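Local atomic coordinates of UPF0141 protein yjdB (Campylobacter jejuni subsp. jejuni HB93-13, PDB entry 4TN0), a protein that probably transfers phosphoethanolamine to acceptor molecules of the cell envelope through its zinc-binding periplasmic domain of the alkaline phosphatase-like family. Residues D127-E130 with N131-I134; F136-K139 with L140-L143; K163-S167 with E168-F172; A188-N191 with T192-T196; L198-D201 with Y202-E206. All blocks are in the same frame, centred on the assembly; numbering follows the deposited sequence.

Contact 1 of 5, residues D127-E130 with N131-I134; sequences DLDE and NLLI
L128 and N131 open a run of three i to i+3 backbone bonds, the mark of a 3-10 turn, which here leads into helix 133-139 of this alkaline phosphatase-like domain. N131 N donates to L128 O (3.1 Å), L132 N to D129 O (2.9 Å) and L133 N to E130 O (2.8 Å).

Side-chain carbons pack against the same carbonyl oxygens. L132 CB lies 3.3 Å from D129 O, and L133 CB repeats this against E130 O, so each leucine lays its CB beside the oxygen its own N-H uses. A chi1 of 61° sets E130 CG between its own N and carbonyl carbon, where it lies 3.5 Å from N131 N; farther out, the E130 carboxylate and the N131 amide have their planes 69° apart.

The polar ends of D129 and E130 turn away from the turn to partners outside it. The carboxylate of D129 is buried and well satisfied: OD1 accepts from Q154 N and N106 ND2, OD2 from G155 N, which ties the turn to the segments following strand 146-152 and strand 100-105. E130 OE1 accepts a hydrogen bond from Y199 OH on helix 186-211. N131 folds its amide back over the start of the turn, where ND2 comes 4.0 Å from D127 CB.

Contact 2 of 5, residues F136-K139 with L140-L143; sequences FKEK and LNHL
F136 and L140 make the apolar part of this contact: L140 CD1 lies over one face of the phenyl ring, 4.2 Å from its centroid and 28° off the normal, a CH-pi contact that sits nearer the CZ and CE2 side. With CG anti to the F136 nitrogen (chi1 171°), the ring runs forward along the helix toward L140. V21, I149 and L210 also border F136, placing the pair between the central sheet and helix 186-211.

The backbone bonds record a helix running out. L140 N reaches K137 O at 3.0 Å and, more weakly, F136 O, while N141 N to E138 O and H142 N to K139 O are weak as well. This is the C-terminal end of helix 133-139, where the chain turns toward strand 146-152.

Side chains take over some of the carbonyls. H142 ND1 donates to E138 O at 3.1 Å, with the oxygen close to the imidazole plane and ND1 nearly along the C=O axis, which favours this rotation of the ring. E138 OE2 comes obliquely to the same ring, 3.1 Å from H142 CE1, carboxylate and ring planes 54° apart. K139 NZ bonds weakly to H142 O and pairs with D100 in a salt bridge. L143 CD2 packs 3.2 Å from K139 O.

Contact 3 of 5, residues K163-S167 with E168-F172; sequences KRYPS and EFKKF
P166 and S167 supply the carbonyls that close two overlapping i to i+3 turns, with S167 and E168 in 3-10 conformation. F169 N donates to P166 O at 2.9 Å and K170 N to S167 O at 3.1 Å, both nearly straight at the hydrogen. The chain then bends again in an inverse gamma turn centred on K170, with a weak bond from K171 N to F169 O.

P166 and F169 carry the apolar contact inside the first turn: P166 CG meets the edge of the phenyl ring in its plane, 3.7 Å from F169 CD2. E168, its chain bent at chi2 (83°), brings OE1 to 3.0 Å from P166 CB. Y165 CE2 lies 3.8 Å from K170 CA, and K170 CB also touches CE2, at 3.9 Å. A chi1 of 53° puts Y165 CG between the backbone N and the carbonyl carbon, bringing the ring against K170.

This surface loop, between strand 146-152 and helix 186-211, is laid against that helix. Y165 OH bonds to N195 ND2 and its ring packs on T192 and T196, while F169 meets the rings of Y199 and Y202 with planes at about 45°.

Contact 4 of 5, residues A188-N191 with T192-T196; sequences ALIN and TYDNT
N191 and T192 are the residues most enclosed by this contact, at the junction of two turns in the N-terminal half of the long helix 186-211. Regular i to i+4 bonds tie the turns: T192 N to A188 O, Y193 N to L189 O (3.0 Å), D194 N to I190 O (2.8 Å) and N195 N to N191 O (2.9 Å).

T192 adds a side-chain bond to this ladder. Its OG1 is anti to the carbonyl carbon (chi1 -41°) and turns back along the helix to donate to A188 O at 2.6 Å. A188 O thus takes two donors from one residue, T192 OG1 and T192 N, which reach it from opposite faces of its plane. OG1 also accepts from C176 N, a residue of the disulfide C176-C184, so the hydroxyl links the helix to the loop before it.

N191 packs CB against the next peptide, while its buried amide turns away from the next turn to the loops: ND2 donates to P174 O and OD1 accepts from N41 ND2.

I190, third in burial, lies side by side with D194, both pointing the same way. The D194 carboxylate accepts from N32 ND2, N41 ND2 and Y38 OH, a set of bonds that should favour its charged form and fix its rotation. Y193 OH bonds to the T27 carbonyl; its side chain is about 10 Å from the bound zinc ion. Against the D194 carboxylate, I190 CG2 stands 3.6 Å from OD2.

Contact 5 of 5, residues L198-D201 with Y202-E206; sequences LYTD and YLLSE
Y199 and L203, one turn apart on helix 186-211, meet through a CH-pi contact: L203 CD1 lies over one face of the phenol ring, 4.3 Å from its centroid and only 17° off the normal, closest to CZ at the hydroxyl end. With CG anti to the backbone N (chi1 -178°), the Y199 ring runs forward along the helix to receive it. On another side of the helix T200 and L204 lie side by side, pointing the same way, with T200 CG2 3.9 Å from L204 CD1.

Beneath these pairs is the regular i to i+4 ladder: Y202 N to L198 O (2.8 Å), L203 N to Y199 O (3.1 Å), L204 N to T200 O and S205 N to D201 O. S205 OG joins it by donating to Y202 O, which also accepts from E206 N.

Outer residues surround the rings and bind the acid. L203 packs on D129 of the 3-10 segment and L133 of helix 133-139, and Y46 meets the Y202 ring edge to face. D201 is buried: OD1 accepts from T47 OG1 and N44 ND2, tying the helix to the 44-47 loop. L204 presses on L221 and Y223 of strand 218-224 of the central mixed sheet, and T200 also touches Y223. E206 CG lies over one face of the Y202 ring, 3.5 Å above its plane and offset toward the rim.

Overall arrangement
Along the chain the five contacts follow in series. Contacts 1 and 2 adjoin on helix 133-139, centres about 15 Å apart, covering its entry and its exit toward strand 146-152; contacts 4 and 5 adjoin on helix 186-211, with the same spacing. Contact 3 is the loop between strand 146-152 and that second helix, its centre about 9 Å from that of contact 4 and 12 Å from that of contact 5; it touches both, and contact 1 too. The centres of contacts 1 and 5 are about 11 Å apart; the entry to helix 133-139 packs on helix 186-211. That helix packs on the sheet, the 163-172 loop and the 127-134 turn, with side chains of contacts 4 and 5 about 10 to 12 Å from the zinc ion.

Contact 1 of 5, residues D127-E130 with N131-I134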
# COMPACT_ATOMS: atom_id res chain seq x y z
N ASP A 127 -0.81 6.08 -16.61
CA ASP A 127 0.07 5.25 -17.43
C ASP A 127 1.06 4.54 -16.54
O ASP A 127 0.72 4.21 -15.41
CB ASP A 127 0.78 6.08 -18.51
CG ASP A 127 -0.18 6.53 -19.59
OD1 ASP A 127 -0.80 5.64 -20.23
OD2 ASP A 127 -0.34 7.77 -19.76
N LEU A 128 2.28 4.31 -17.02
CA LEU A 128 3.23 3.50 -16.26
C LEU A 128 3.46 4.09 -14.87
O LEU A 128 3.62 5.30 -14.72
CB LEU A 128 4.57 3.40 -17.01
CG LEU A 128 4.78 2.34 -18.11
CD1 LEU A 128 3.98 1.07 -17.84
CD2 LEU A 128 4.39 2.92 -19.45
N ASP A 129 3.47 3.23 -13.86
CA ASP A 129 3.62 3.67 -12.48
C ASP A 129 4.94 4.42 -12.27
O ASP A 129 5.05 5.23 -11.32
CB ASP A 129 3.56 2.49 -11.52
CG ASP A 129 2.15 2.13 -11.09
OD1 ASP A 129 1.28 3.02 -11.10
OD2 ASP A 129 1.95 0.93 -10.74
N GLU A 130 5.93 4.17 -13.13
CA GLU A 130 7.23 4.82 -12.97
C GLU A 130 7.12 6.35 -13.00
O GLU A 130 7.94 7.04 -12.41
CB GLU A 130 8.23 4.31 -14.02
CG GLU A 130 7.85 4.56 -15.46
CD GLU A 130 8.71 3.76 -16.44
OE1 GLU A 130 9.11 2.61 -16.11
OE2 GLU A 130 8.95 4.27 -17.55
N ASN A 131 6.06 6.87 -13.61
CA ASN A 131 5.87 8.32 -13.67
C ASN A 131 5.73 8.95 -12.29
O ASN A 131 5.85 10.17 -12.15
CB ASN A 131 4.65 8.68 -14.53
CG ASN A 131 4.83 8.25 -15.97
OD1 ASN A 131 5.95 8.02 -16.42
ND2 ASN A 131 3.73 8.14 -16.71
N LEU A 132 5.43 8.14 -11.29
CA LEU A 132 5.34 8.63 -9.92
C LEU A 132 6.73 8.97 -9.37
O LEU A 132 6.86 9.78 -8.45
CB LEU A 132 4.64 7.60 -9.03
CG LEU A 132 3.13 7.48 -9.28
CD1 LEU A 132 2.58 6.25 -8.59
CD2 LEU A 132 2.38 8.74 -8.84
N LEU A 133 7.78 8.39 -9.95
CA LEU A 133 9.12 8.66 -9.45
C LEU A 133 9.52 10.12 -9.74
O LEU A 133 10.37 10.68 -9.05
CB LEU A 133 10.11 7.66 -10.05
CG LEU A 133 9.87 6.26 -9.48
CD1 LEU A 133 10.82 5.21 -10.04
CD2 LEU A 133 9.98 6.29 -7.99
N ILE A 134 8.87 10.72 -10.73
CA ILE A 134 9.16 12.11 -11.10
C ILE A 134 8.73 13.13 -10.04
O ILE A 134 9.57 13.90 -9.56
CB ILE A 134 8.52 12.47 -12.47
CG1 ILE A 134 9.30 11.80 -13.60
CG2 ILE A 134 8.54 13.96 -12.69
CD1 ILE A 134 8.66 11.98 -14.95

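Contact 2 of 5, residues F136-K139 with L140-L143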
# COMPACT_ATOMS: atom_id res chain seq x y z
N PHE A 136 7.97 12.51 -7.08
CA PHE A 136 8.58 12.04 -5.84
C PHE A 136 10.00 12.57 -5.68
O PHE A 136 10.37 13.04 -4.61
CB PHE A 136 8.61 10.52 -5.81
CG PHE A 136 9.40 9.94 -4.67
CD1 PHE A 136 9.00 10.13 -3.35
CD2 PHE A 136 10.51 9.14 -4.92
CE1 PHE A 136 9.72 9.57 -2.30
CE2 PHE A 136 11.23 8.57 -3.87
CZ PHE A 136 10.83 8.78 -2.56
N LYS A 137 10.77 12.54 -6.77
CA LYS A 137 12.13 13.07 -6.73
C LYS A 137 12.07 14.57 -6.45
O LYS A 137 12.82 15.08 -5.62
CB LYS A 137 12.88 12.77 -8.04
CG LYS A 137 13.44 11.35 -8.08
CD LYS A 137 14.13 10.98 -9.39
CE LYS A 137 14.32 9.45 -9.45
NZ LYS A 137 14.86 8.88 -10.72
N GLU A 138 11.14 15.26 -7.08
CA GLU A 138 11.01 16.69 -6.91
C GLU A 138 10.59 17.09 -5.49
O GLU A 138 11.00 18.13 -4.96
CB GLU A 138 10.01 17.26 -7.91
CG GLU A 138 9.73 18.74 -7.69
CD GLU A 138 10.95 19.65 -7.91
OE1 GLU A 138 12.03 19.16 -8.34
OE2 GLU A 138 10.83 20.88 -7.67
N LYS A 139 9.78 16.26 -4.85
CA LYS A 139 9.38 16.55 -3.48
C LYS A 139 10.55 16.23 -2.53
O LYS A 139 10.62 16.78 -1.43
CB LYS A 139 8.12 15.75 -3.10
CG LYS A 139 7.71 15.82 -1.63
CD LYS A 139 7.27 17.22 -1.24
CE LYS A 139 7.07 17.34 0.27
NZ LYS A 139 6.61 18.70 0.67
N LEU A 140 11.49 15.40 -2.98
CA LEU A 140 12.62 15.05 -2.12
C LEU A 140 13.59 16.22 -1.96
O LEU A 140 14.45 16.21 -1.08
CB LEU A 140 13.34 13.81 -2.67
CG LEU A 140 12.80 12.44 -2.22
CD1 LEU A 140 13.72 11.30 -2.67
CD2 LEU A 140 12.59 12.36 -0.72
N ASN A 141 13.46 17.23 -2.82
CA ASN A 141 14.27 18.45 -2.73
C ASN A 141 13.65 19.43 -1.73
O ASN A 141 14.36 20.09 -0.98
CB ASN A 141 14.45 19.11 -4.12
CG ASN A 141 15.42 18.33 -5.02
OD1 ASN A 141 16.29 17.60 -4.54
ND2 ASN A 141 15.25 18.47 -6.34
N HIS A 142 12.31 19.50 -1.71
CA HIS A 142 11.61 20.42 -0.81
C HIS A 142 10.99 19.72 0.41
O HIS A 142 9.82 19.94 0.72
CB HIS A 142 10.53 21.19 -1.55
CG HIS A 142 10.98 21.81 -2.83
ND1 HIS A 142 11.35 21.08 -3.94
CD2 HIS A 142 11.11 23.11 -3.18
CE1 HIS A 142 11.69 21.90 -4.92
NE2 HIS A 142 11.55 23.14 -4.49
N LEU A 143 11.79 18.94 1.12
CA LEU A 143 11.34 18.26 2.33
C LEU A 143 11.30 19.20 3.53
O LEU A 143 11.92 20.26 3.53
CB LEU A 143 12.26 17.07 2.65
CG LEU A 143 12.27 15.84 1.74
CD1 LEU A 143 13.05 14.72 2.41
CD2 LEU A 143 10.85 15.38 1.39

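Contact 3 of 5, residues K163-S167 with E168-F172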
# COMPACT_ATOMS: atom_id res chain seq x y z
N LYS A 163 -0.99 -4.09 -19.77
CA LYS A 163 -0.69 -2.68 -20.01
C LYS A 163 -0.03 -2.01 -18.80
O LYS A 163 0.30 -0.84 -18.86
CB LYS A 163 -1.95 -1.89 -20.36
CG LYS A 163 -2.55 -2.14 -21.75
CD LYS A 163 -3.83 -1.31 -21.83
CE LYS A 163 -4.39 -1.13 -23.20
NZ LYS A 163 -5.63 -0.29 -23.03
N ARG A 164 0.14 -2.75 -17.71
CA ARG A 164 0.61 -2.13 -16.46
C ARG A 164 2.13 -2.01 -16.41
O ARG A 164 2.67 -1.21 -15.65
CB ARG A 164 0.11 -2.94 -15.25
CG ARG A 164 -1.42 -3.09 -15.15
CD ARG A 164 -2.11 -1.83 -14.63
NE ARG A 164 -2.37 -0.85 -15.68
CZ ARG A 164 -3.45 -0.82 -16.46
NH1 ARG A 164 -3.56 0.14 -17.38
NH2 ARG A 164 -4.42 -1.72 -16.31
N TYR A 165 2.83 -2.80 -17.22
CA TYR A 165 4.28 -2.82 -17.16
C TYR A 165 4.90 -2.62 -18.54
O TYR A 165 4.30 -2.99 -19.55
CB TYR A 165 4.77 -4.13 -16.57
CG TYR A 165 4.22 -5.37 -17.24
CD1 TYR A 165 3.10 -6.01 -16.72
CD2 TYR A 165 4.83 -5.90 -18.37
CE1 TYR A 165 2.60 -7.13 -17.32
CE2 TYR A 165 4.33 -7.03 -18.98
CZ TYR A 165 3.21 -7.64 -18.45
OH TYR A 165 2.71 -8.77 -19.03
N PRO A 166 6.09 -2.00 -18.59
CA PRO A 166 6.84 -1.84 -19.84
C PRO A 166 7.48 -3.16 -20.27
O PRO A 166 7.58 -4.08 -19.43
CB PRO A 166 7.89 -0.79 -19.48
CG PRO A 166 8.14 -1.02 -18.01
CD PRO A 166 6.79 -1.38 -17.44
N SER A 167 7.89 -3.26 -21.54
CA SER A 167 8.40 -4.51 -22.10
C SER A 167 9.58 -5.05 -21.31
O SER A 167 9.80 -6.25 -21.23
CB SER A 167 8.77 -4.35 -23.59
OG SER A 167 9.89 -3.50 -23.81
N GLU A 168 10.32 -4.14 -20.66
CA GLU A 168 11.50 -4.55 -19.92
C GLU A 168 11.16 -5.45 -18.73
O GLU A 168 12.04 -6.13 -18.20
CB GLU A 168 12.27 -3.31 -19.44
CG GLU A 168 12.80 -2.41 -20.59
CD GLU A 168 11.76 -1.42 -21.15
OE1 GLU A 168 10.68 -1.27 -20.54
OE2 GLU A 168 12.02 -0.78 -22.19
N PHE A 169 9.88 -5.51 -18.35
CA PHE A 169 9.45 -6.35 -17.21
C PHE A 169 8.45 -7.43 -17.63
O PHE A 169 7.78 -8.02 -16.78
CB PHE A 169 8.88 -5.48 -16.08
CG PHE A 169 9.92 -4.59 -15.45
CD1 PHE A 169 10.83 -5.10 -14.53
CD2 PHE A 169 10.02 -3.26 -15.81
CE1 PHE A 169 11.80 -4.29 -13.97
CE2 PHE A 169 10.99 -2.45 -15.26
CZ PHE A 169 11.89 -2.96 -14.34
N LYS A 170 8.38 -7.70 -18.92
CA LYS A 170 7.65 -8.85 -19.46
C LYS A 170 8.55 -10.05 -19.26
O LYS A 170 9.01 -10.65 -20.22
CB LYS A 170 7.32 -8.63 -20.95
CG LYS A 170 6.37 -9.65 -21.61
CD LYS A 170 6.00 -9.21 -23.06
CE LYS A 170 5.17 -10.28 -23.75
NZ LYS A 170 4.58 -9.84 -25.06
N LYS A 171 8.82 -10.40 -18.01
CA LYS A 171 9.84 -11.40 -17.71
C LYS A 171 9.26 -12.81 -17.68
O LYS A 171 9.98 -13.78 -17.92
CB LYS A 171 10.53 -11.06 -16.38
CG LYS A 171 11.73 -11.94 -16.00
CD LYS A 171 12.69 -11.17 -15.08
CE LYS A 171 13.56 -12.08 -14.21
NZ LYS A 171 14.17 -11.33 -13.07
N PHE A 172 7.97 -12.93 -17.39
CA PHE A 172 7.30 -14.23 -17.32
C PHE A 172 6.41 -14.46 -18.55
O PHE A 172 5.52 -13.65 -18.85
CB PHE A 172 6.50 -14.34 -16.02
CG PHE A 172 7.29 -13.97 -14.79
CD1 PHE A 172 8.51 -14.57 -14.52
CD2 PHE A 172 6.80 -13.03 -13.89
CE1 PHE A 172 9.23 -14.24 -13.38
CE2 PHE A 172 7.52 -12.69 -12.74
CZ PHE A 172 8.74 -13.29 -12.49

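Contact 4 of 5, residues A188-N191 with T192-T196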
# COMPACT_ATOMS: atom_id res chain seq x y z
N ALA A 188 -0.82 -18.36 -18.77
CA ALA A 188 -0.44 -17.12 -19.44
C ALA A 188 -1.04 -15.95 -18.70
O ALA A 188 -0.43 -14.87 -18.63
CB ALA A 188 -0.88 -17.12 -20.95
N LEU A 189 -2.25 -16.14 -18.18
CA LEU A 189 -2.89 -15.08 -17.42
C LEU A 189 -2.10 -14.82 -16.15
O LEU A 189 -1.81 -13.66 -15.82
CB LEU A 189 -4.34 -15.43 -17.10
CG LEU A 189 -5.08 -14.44 -16.22
CD1 LEU A 189 -5.07 -13.06 -16.86
CD2 LEU A 189 -6.51 -14.89 -15.94
N ILE A 190 -1.71 -15.89 -15.45
CA ILE A 190 -0.93 -15.77 -14.22
C ILE A 190 0.39 -15.06 -14.48
O ILE A 190 0.84 -14.22 -13.67
CB ILE A 190 -0.67 -17.14 -13.54
CG1 ILE A 190 -1.98 -17.93 -13.38
CG2 ILE A 190 0.10 -16.98 -12.24
CD1 ILE A 190 -2.92 -17.34 -12.41
N ASN A 191 1.05 -15.43 -15.58
CA ASN A 191 2.32 -14.81 -15.93
C ASN A 191 2.15 -13.31 -16.05
O ASN A 191 2.93 -12.54 -15.49
CB ASN A 191 2.87 -15.36 -17.25
CG ASN A 191 3.42 -16.78 -17.14
OD1 ASN A 191 3.76 -17.26 -16.06
ND2 ASN A 191 3.55 -17.44 -18.29
N THR A 192 1.11 -12.89 -16.75
CA THR A 192 0.84 -11.48 -16.97
C THR A 192 0.63 -10.76 -15.65
O THR A 192 1.12 -9.65 -15.44
CB THR A 192 -0.39 -11.28 -17.86
OG1 THR A 192 -0.35 -12.24 -18.93
CG2 THR A 192 -0.44 -9.88 -18.43
N TYR A 193 -0.12 -11.41 -14.76
CA TYR A 193 -0.44 -10.87 -13.46
C TYR A 193 0.83 -10.72 -12.63
O TYR A 193 1.02 -9.71 -11.94
CB TYR A 193 -1.49 -11.74 -12.74
CG TYR A 193 -1.88 -11.22 -11.36
CD1 TYR A 193 -2.74 -10.12 -11.23
CD2 TYR A 193 -1.41 -11.82 -10.20
CE1 TYR A 193 -3.09 -9.62 -9.98
CE2 TYR A 193 -1.76 -11.34 -8.94
CZ TYR A 193 -2.61 -10.24 -8.84
OH TYR A 193 -2.96 -9.75 -7.61
N ASP A 194 1.70 -11.73 -12.70
CA ASP A 194 2.96 -11.76 -11.97
C ASP A 194 3.96 -10.70 -12.47
O ASP A 194 4.73 -10.12 -11.67
CB ASP A 194 3.58 -13.14 -12.06
CG ASP A 194 2.88 -14.13 -11.16
OD1 ASP A 194 2.04 -13.69 -10.35
OD2 ASP A 194 3.19 -15.34 -11.23
N ASN A 195 3.96 -10.46 -13.77
CA ASN A 195 4.76 -9.38 -14.33
C ASN A 195 4.40 -8.05 -13.71
O ASN A 195 5.29 -7.25 -13.41
CB ASN A 195 4.59 -9.28 -15.85
CG ASN A 195 5.27 -10.39 -16.60
OD1 ASN A 195 6.15 -11.06 -16.07
ND2 ASN A 195 4.85 -10.60 -17.84
N THR A 196 3.11 -7.80 -13.51
CA THR A 196 2.67 -6.55 -12.91
C THR A 196 3.19 -6.43 -11.49
O THR A 196 3.51 -5.34 -11.03
CB THR A 196 1.13 -6.40 -12.89
OG1 THR A 196 0.55 -7.32 -11.95
CG2 THR A 196 0.57 -6.67 -14.23

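Contact 5 of 5, residues L198-D201 with Y202-E206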
# COMPACT_ATOMS: atom_id res chain seq x y z
N LEU A 198 6.02 -7.88 -10.40
CA LEU A 198 7.45 -7.69 -10.60
C LEU A 198 7.76 -6.23 -10.83
O LEU A 198 8.67 -5.66 -10.22
CB LEU A 198 7.93 -8.53 -11.78
CG LEU A 198 9.43 -8.63 -12.00
CD1 LEU A 198 10.08 -9.33 -10.81
CD2 LEU A 198 9.69 -9.42 -13.28
N TYR A 199 6.99 -5.60 -11.71
CA TYR A 199 7.18 -4.19 -12.00
C TYR A 199 6.96 -3.35 -10.75
O TYR A 199 7.76 -2.48 -10.44
CB TYR A 199 6.23 -3.76 -13.11
CG TYR A 199 6.36 -2.31 -13.54
CD1 TYR A 199 7.60 -1.76 -13.84
CD2 TYR A 199 5.23 -1.51 -13.71
CE1 TYR A 199 7.71 -0.44 -14.28
CE2 TYR A 199 5.33 -0.20 -14.14
CZ TYR A 199 6.57 0.33 -14.43
OH TYR A 199 6.67 1.63 -14.86
N THR A 200 5.90 -3.65 -10.01
CA THR A 200 5.66 -2.98 -8.74
C THR A 200 6.80 -3.26 -7.77
O THR A 200 7.23 -2.36 -7.05
CB THR A 200 4.31 -3.40 -8.13
OG1 THR A 200 3.25 -2.83 -8.90
CG2 THR A 200 4.19 -2.89 -6.70
N ASP A 201 7.30 -4.49 -7.75
CA ASP A 201 8.41 -4.82 -6.86
C ASP A 201 9.65 -3.96 -7.19
O ASP A 201 10.27 -3.37 -6.29
CB ASP A 201 8.74 -6.30 -6.95
CG ASP A 201 9.57 -6.79 -5.77
OD1 ASP A 201 8.98 -7.06 -4.70
OD2 ASP A 201 10.80 -6.93 -5.91
N TYR A 202 9.98 -3.85 -8.47
CA TYR A 202 11.11 -3.03 -8.93
C TYR A 202 10.98 -1.59 -8.49
O TYR A 202 11.93 -0.98 -7.99
CB TYR A 202 11.24 -3.11 -10.45
CG TYR A 202 12.09 -2.03 -11.11
CD1 TYR A 202 11.49 -0.90 -11.67
CD2 TYR A 202 13.47 -2.15 -11.18
CE1 TYR A 202 12.26 0.08 -12.27
CE2 TYR A 202 14.24 -1.16 -11.76
CZ TYR A 202 13.64 -0.05 -12.31
OH TYR A 202 14.41 0.92 -12.92
N LEU A 203 9.79 -1.03 -8.68
CA LEU A 203 9.53 0.35 -8.31
C LEU A 203 9.69 0.56 -6.81
O LEU A 203 10.11 1.64 -6.36
CB LEU A 203 8.13 0.75 -8.75
CG LEU A 203 7.92 0.90 -10.24
CD1 LEU A 203 6.54 1.45 -10.46
CD2 LEU A 203 8.98 1.81 -10.89
N LEU A 204 9.34 -0.46 -6.03
CA LEU A 204 9.59 -0.38 -4.59
C LEU A 204 11.07 -0.26 -4.31
O LEU A 204 11.49 0.62 -3.57
CB LEU A 204 8.98 -1.58 -3.85
CG LEU A 204 7.56 -1.44 -3.30
CD1 LEU A 204 6.56 -0.92 -4.31
CD2 LEU A 204 7.09 -2.73 -2.62
N SER A 205 11.89 -1.11 -4.94
CA SER A 205 13.31 -1.06 -4.63
C SER A 205 13.95 0.23 -5.18
O SER A 205 14.92 0.71 -4.62
CB SER A 205 14.03 -2.32 -5.12
OG SER A 205 14.26 -2.27 -6.51
N GLU A 206 13.40 0.79 -6.25
CA GLU A 206 13.83 2.11 -6.73
C GLU A 206 13.50 3.20 -5.71
O GLU A 206 14.22 4.19 -5.59
CB GLU A 206 13.19 2.44 -8.07
CG GLU A 206 13.81 1.70 -9.24
CD GLU A 206 15.27 2.08 -9.52
OE1 GLU A 206 15.50 3.23 -9.92
OE2 GLU A 206 16.16 1.21 -9.35